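Long-range contacts in peptidoglycan glycosyltransferase (Burkholderia ambifaria, PDB 5UY7), which belongs to the penicillin-binding protein family and has a mixed helix-and-sheet fold related to that of the serine beta-lactamases: residues S201-I206 against G521-A526; A224-D229 against L236-Y241. All blocks are in the same frame, centred on the assembly; numbering follows the deposited sequence. Where two conformers were deposited one is given.

Interaction 1: S201-I206 against G521-A526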
loop_
_atom_site.group_PDB
_atom_site.type_symbol
_atom_site.label_atom_id
_atom_site.label_comp_id
_atom_site.label_asym_id
_atom_site.label_seq_id
_atom_site.Cartn_x
_atom_site.Cartn_y
_atom_site.Cartn_z
ATOM N N SER A 201 -15.680 -4.868 17.211
ATOM C CA SER A 201 -17.001 -4.512 16.691
ATOM C C SER A 201 -17.089 -3.031 16.349
ATOM O O SER A 201 -17.765 -2.645 15.384
ATOM C CB SER A 201 -18.090 -4.867 17.705
ATOM O OG SER A 201 -18.184 -6.267 17.914
ATOM N N LYS A 202 -16.443 -2.186 17.152
ATOM C CA LYS A 202 -16.481 -0.746 16.920
ATOM C C LYS A 202 -15.700 -0.357 15.667
ATOM O O LYS A 202 -16.166 0.466 14.867
ATOM C CB LYS A 202 -15.925 -0.030 18.151
ATOM C CG LYS A 202 -15.946 1.473 18.108
ATOM C CD LYS A 202 -15.861 2.039 19.535
ATOM C CE LYS A 202 -15.008 1.163 20.451
ATOM N NZ LYS A 202 -14.714 1.784 21.777
ATOM N N ILE A 203 -14.508 -0.929 15.477
ATOM C CA ILE A 203 -13.735 -0.591 14.287
ATOM C C ILE A 203 -14.358 -1.223 13.050
ATOM O O ILE A 203 -14.343 -0.625 11.967
ATOM C CB ILE A 203 -12.262 -1.004 14.463
ATOM C CG1 ILE A 203 -11.649 -0.240 15.642
ATOM C CG2 ILE A 203 -11.466 -0.718 13.192
ATOM C CD1 ILE A 203 -10.202 -0.612 15.960
ATOM N N GLN A 204 -14.927 -2.425 13.187
ATOM C CA GLN A 204 -15.667 -3.027 12.082
ATOM C C GLN A 204 -16.814 -2.120 11.643
ATOM O O GLN A 204 -17.034 -1.923 10.443
ATOM C CB GLN A 204 -16.193 -4.407 12.499
ATOM C CG GLN A 204 -16.977 -5.152 11.426
ATOM C CD GLN A 204 -16.075 -5.885 10.456
ATOM O OE1 GLN A 204 -14.862 -5.708 10.487
ATOM N NE2 GLN A 204 -16.660 -6.724 9.601
ATOM N N TYR A 205 -17.551 -1.550 12.606
ATOM C CA TYR A 205 -18.625 -0.627 12.251
ATOM C C TYR A 205 -18.076 0.617 11.558
ATOM O O TYR A 205 -18.660 1.101 10.577
ATOM C CB TYR A 205 -19.428 -0.235 13.492
ATOM C CG TYR A 205 -20.394 0.885 13.202
ATOM C CD1 TYR A 205 -21.544 0.657 12.464
ATOM C CD2 TYR A 205 -20.120 2.184 13.611
ATOM C CE1 TYR A 205 -22.424 1.694 12.174
ATOM C CE2 TYR A 205 -20.971 3.206 13.322
ATOM C CZ TYR A 205 -22.116 2.964 12.605
ATOM O OH TYR A 205 -22.954 4.010 12.342
ATOM N N ILE A 206 -16.961 1.156 12.060
ATOM C CA ILE A 206 -16.351 2.328 11.432
ATOM C C ILE A 206 -16.008 2.031 9.982
ATOM O O ILE A 206 -16.300 2.822 9.075
ATOM C CB ILE A 206 -15.104 2.770 12.218
ATOM C CG1 ILE A 206 -15.515 3.482 13.503
ATOM C CG2 ILE A 206 -14.225 3.667 11.361
ATOM C CD1 ILE A 206 -14.365 3.680 14.463
ATOM N N GLY A 521 -8.949 8.143 10.518
ATOM C CA GLY A 521 -9.244 9.155 11.523
ATOM C C GLY A 521 -10.266 8.689 12.543
ATOM O O GLY A 521 -10.098 8.895 13.753
ATOM N N ASP A 522 -11.345 8.063 12.068
ATOM C CA ASP A 522 -12.371 7.577 12.985
ATOM C C ASP A 522 -11.786 6.547 13.938
ATOM O O ASP A 522 -12.161 6.504 15.118
ATOM C CB ASP A 522 -13.548 6.966 12.224
ATOM C CG ASP A 522 -14.420 7.997 11.527
ATOM O OD1 ASP A 522 -14.210 9.219 11.704
ATOM O OD2 ASP A 522 -15.347 7.575 10.803
ATOM N N THR A 523 -10.893 5.690 13.430
ATOM C CA THR A 523 -10.273 4.669 14.273
ATOM C C THR A 523 -9.327 5.292 15.291
ATOM O O THR A 523 -9.353 4.910 16.467
ATOM C CB THR A 523 -9.542 3.639 13.405
ATOM O OG1 THR A 523 -10.493 3.000 12.548
ATOM C CG2 THR A 523 -8.865 2.580 14.275
ATOM N N MET A 524 -8.482 6.246 14.868
ATOM C CA MET A 524 -7.660 6.984 15.830
ATOM C C MET A 524 -8.508 7.556 16.959
ATOM O O MET A 524 -8.172 7.412 18.141
ATOM C CB MET A 524 -6.910 8.131 15.148
ATOM C CG MET A 524 -5.956 7.764 14.055
ATOM S SD MET A 524 -4.415 7.101 14.670
ATOM C CE MET A 524 -4.791 5.344 14.628
ATOM N N ARG A 525 -9.596 8.247 16.613
ATOM C CA ARG A 525 -10.421 8.856 17.646
ATOM C C ARG A 525 -11.013 7.796 18.565
ATOM O O ARG A 525 -11.034 7.972 19.787
ATOM C CB ARG A 525 -11.529 9.707 17.017
ATOM C CG ARG A 525 -11.044 11.058 16.493
ATOM C CD ARG A 525 -12.214 11.882 15.930
ATOM N NE ARG A 525 -12.613 11.406 14.606
ATOM C CZ ARG A 525 -11.942 11.684 13.496
ATOM N NH1 ARG A 525 -10.853 12.433 13.562
ATOM N NH2 ARG A 525 -12.353 11.215 12.326
ATOM N N ALA A 526 -11.491 6.685 17.997
ATOM C CA ALA A 526 -12.139 5.670 18.819
ATOM C C ALA A 526 -11.156 5.014 19.777
ATOM O O ALA A 526 -11.552 4.574 20.868
ATOM C CB ALA A 526 -12.801 4.618 17.929
#
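The carboxylate of Asp-522 is held at both oxygens while its CB presses against Ile-206. Arg-525 NH2 reaches OD1 of Asp-522 at 2.8 Å in a salt bridge that lies close to the guanidinium plane and takes the anti lone pair of the oxygen; OD2 of Asp-522 accepts a hydrogen bond from Asn-210. Segments 201-206 and 521-526 belong to helices 201-217 and 509-526, the first and last of the model; the two segments run nearly antiparallel (156°) on one face of the central sheet, as the terminal helices do in the beta-lactamase-like fold. Packing alone joins the segments, without a hydrogen bond. Ile-206 does most of it. Its chi1 of -75° sets CG1 beside the backbone N and leaves CG2 anti to it, and CG2 of Ile-206 meets Asp-522 CB at 3.5 Å. The CG1 branch carries CD1 of Ile-206 to 3.6 Å from Asp-522 O; the same methyl lies 3.9 Å from Ala-526 CB. On the sheet side, Ile-203 and Thr-523 cross at about a right angle, Ile-203 CD1 lying 3.8 Å from Thr-523 CG2. The buried hydroxyl of Thr-523 is satisfied within its own helix, by Ile-519 O. On the solvent side Lys-202 brings its aliphatic CD to 4.3 Å from Ala-526 CB. Over one face of the Arg-525 guanidinium lies Gly-521 O, 3.3 Å above the plane.

Interaction 2: A224-D229 against L236-Y241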
loop_
_atom_site.group_PDB
_atom_site.type_symbol
_atom_site.label_atom_id
_atom_site.label_comp_id
_atom_site.label_asym_id
_atom_site.label_seq_id
_atom_site.Cartn_x
_atom_site.Cartn_y
_atom_site.Cartn_z
ATOM N N ALA A 224 -14.137 -2.680 -0.450
ATOM C CA ALA A 224 -13.486 -3.501 0.559
ATOM C C ALA A 224 -12.667 -2.603 1.471
ATOM O O ALA A 224 -12.111 -1.595 1.032
ATOM C CB ALA A 224 -12.584 -4.558 -0.075
ATOM N N ALA A 225 -12.601 -2.972 2.748
ATOM C CA ALA A 225 -11.755 -2.236 3.681
ATOM C C ALA A 225 -11.252 -3.175 4.759
ATOM O O ALA A 225 -11.996 -4.038 5.230
ATOM C CB ALA A 225 -12.521 -1.081 4.331
ATOM N N MET A 226 -9.994 -3.004 5.169
ATOM C CA MET A 226 -9.549 -3.752 6.329
ATOM C C MET A 226 -8.596 -2.895 7.142
ATOM O O MET A 226 -7.953 -1.974 6.627
ATOM C CB MET A 226 -8.916 -5.112 5.967
ATOM C CG MET A 226 -7.622 -5.100 5.207
ATOM S SD MET A 226 -7.098 -6.799 4.814
ATOM C CE MET A 226 -6.324 -7.340 6.325
ATOM N N VAL A 227 -8.559 -3.186 8.434
ATOM C CA VAL A 227 -7.738 -2.464 9.397
ATOM C C VAL A 227 -6.928 -3.497 10.160
ATOM O O VAL A 227 -7.488 -4.484 10.655
ATOM C CB VAL A 227 -8.597 -1.623 10.359
ATOM C CG1 VAL A 227 -7.702 -0.839 11.332
ATOM C CG2 VAL A 227 -9.491 -0.661 9.588
ATOM N N VAL A 228 -5.612 -3.296 10.225
ATOM C CA VAL A 228 -4.703 -4.235 10.873
ATOM C C VAL A 228 -3.990 -3.520 12.013
ATOM O O VAL A 228 -3.473 -2.411 11.834
ATOM C CB VAL A 228 -3.670 -4.798 9.879
ATOM C CG1 VAL A 228 -2.741 -5.779 10.597
ATOM C CG2 VAL A 228 -4.371 -5.489 8.702
ATOM N N ASP A 229 -3.932 -4.169 13.173
ATOM C CA ASP A 229 -3.113 -3.678 14.278
ATOM C C ASP A 229 -1.635 -3.937 13.987
ATOM O O ASP A 229 -1.216 -5.090 13.839
ATOM C CB ASP A 229 -3.540 -4.361 15.579
ATOM C CG ASP A 229 -2.725 -3.906 16.776
ATOM O OD1 ASP A 229 -2.752 -2.708 17.099
ATOM O OD2 ASP A 229 -2.061 -4.747 17.411
ATOM N N LEU A 236 -8.416 -5.935 12.796
ATOM C CA LEU A 236 -9.410 -5.258 13.618
ATOM C C LEU A 236 -10.718 -5.040 12.877
ATOM O O LEU A 236 -11.775 -4.922 13.516
ATOM C CB LEU A 236 -8.867 -3.905 14.094
ATOM C CG LEU A 236 -7.564 -3.971 14.894
ATOM C CD1 LEU A 236 -7.117 -2.558 15.268
ATOM C CD2 LEU A 236 -7.749 -4.813 16.148
ATOM N N ALA A 237 -10.666 -4.973 11.547
ATOM C CA ALA A 237 -11.863 -4.825 10.733
ATOM C C ALA A 237 -11.606 -5.469 9.387
ATOM O O ALA A 237 -10.496 -5.392 8.858
ATOM C CB ALA A 237 -12.255 -3.353 10.552
ATOM N N LEU A 238 -12.642 -6.094 8.835
ATOM C CA LEU A 238 -12.535 -6.746 7.533
ATOM C C LEU A 238 -13.930 -6.691 6.931
ATOM O O LEU A 238 -14.823 -7.393 7.413
ATOM C CB LEU A 238 -12.040 -8.184 7.702
ATOM C CG LEU A 238 -11.718 -9.072 6.499
ATOM C CD1 LEU A 238 -10.372 -8.714 5.934
ATOM C CD2 LEU A 238 -11.730 -10.534 6.926
ATOM N N VAL A 239 -14.140 -5.826 5.935
ATOM C CA VAL A 239 -15.479 -5.537 5.428
ATOM C C VAL A 239 -15.498 -5.647 3.911
ATOM O O VAL A 239 -14.658 -5.051 3.230
ATOM C CB VAL A 239 -15.961 -4.134 5.851
ATOM C CG1 VAL A 239 -17.372 -3.868 5.299
ATOM C CG2 VAL A 239 -15.967 -4.014 7.354
ATOM N N ASN A 240 -16.464 -6.396 3.388
ATOM C CA ASN A 240 -16.841 -6.354 1.983
ATOM C C ASN A 240 -18.210 -5.703 1.887
ATOM O O ASN A 240 -19.118 -6.073 2.640
ATOM C CB ASN A 240 -16.897 -7.755 1.377
ATOM C CG ASN A 240 -15.544 -8.425 1.346
ATOM O OD1 ASN A 240 -14.732 -8.143 0.472
ATOM N ND2 ASN A 240 -15.297 -9.318 2.298
ATOM N N TYR A 241 -18.360 -4.744 0.975
ATOM C CA TYR A 241 -19.664 -4.135 0.721
ATOM C C TYR A 241 -19.942 -4.091 -0.775
ATOM O O TYR A 241 -19.188 -3.436 -1.524
ATOM C CB TYR A 241 -19.765 -2.730 1.321
ATOM C CG TYR A 241 -21.205 -2.294 1.357
ATOM C CD1 TYR A 241 -22.036 -2.682 2.401
ATOM C CD2 TYR A 241 -21.757 -1.565 0.315
ATOM C CE1 TYR A 241 -23.367 -2.322 2.429
ATOM C CE2 TYR A 241 -23.088 -1.206 0.329
ATOM C CZ TYR A 241 -23.890 -1.581 1.392
ATOM O OH TYR A 241 -25.216 -1.227 1.410
#
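Val-227 O receives two N-H groups from the partner strand: Leu-236 N at 2.7 Å, tilted 26° from the carbonyl plane, and, more weakly, Ala-237 N at 3.3 Å. Leu-236 and Ala-237 both face Val-227, which makes this a classic beta bulge, and it sits in the hairpin formed by strands 222-229 and 235-241 at one margin of the antiparallel sheet. Past the bulge the ladder is regular and tightly packed. Val-227 N returns a bond to Ala-237 O at 3.0 Å, and Ala-225 and Val-239 exchange a pair of backbone bonds, the shorter from Val-239 N to Ala-225 O at 2.9 Å. On the face that carries Ala-225, Val-227, Ala-237 and Val-239, Val-227 CG2 stands 4.0 Å from Ala-237 CB. On the other face Met-226 and Leu-238 run side by side in the same direction. A chi1 of 66°, with CG between the backbone N and the carbonyl carbon, and an extended chi2 carry Met-226 SD to 4.0 Å from Leu-238 CD1. Toward the hairpin's turn the contact is looser for one pair: Asp-229 and Leu-236, both partly exposed, meet by side-chain packing alone, Asp-229 CB 4.0 Å from Leu-236 CD1, with no backbone bond between them, and the Asp-229 carboxylate turns to Thr-232. Strand 492-499 continues the sheet beyond 224-229; helices 260-263 and 390-401 pack over the Met-226 face, and helix 201-217 lies against Ala-237 and Val-239 on the other.

Overall arrangement
The model's first helix supplies 201-206, and the chain then runs straight into strands 222-229 and 235-241, where interaction 2 closes a hairpin with only six residues between its segments. From there it passes through the remaining helices and sheet strands before helix 509-526 returns to the first helix, so interaction 1 closes a span of 314 residues that contains the whole of interaction 2. The two centres are about 11 Å apart and they touch directly: Gln-204 OE1 lies 2.8 Å from Leu-238 N, probably a hydrogen bond, and Ile-203 packs on Leu-236. The paired terminal helices are thereby tied to the sheet's edge hairpin.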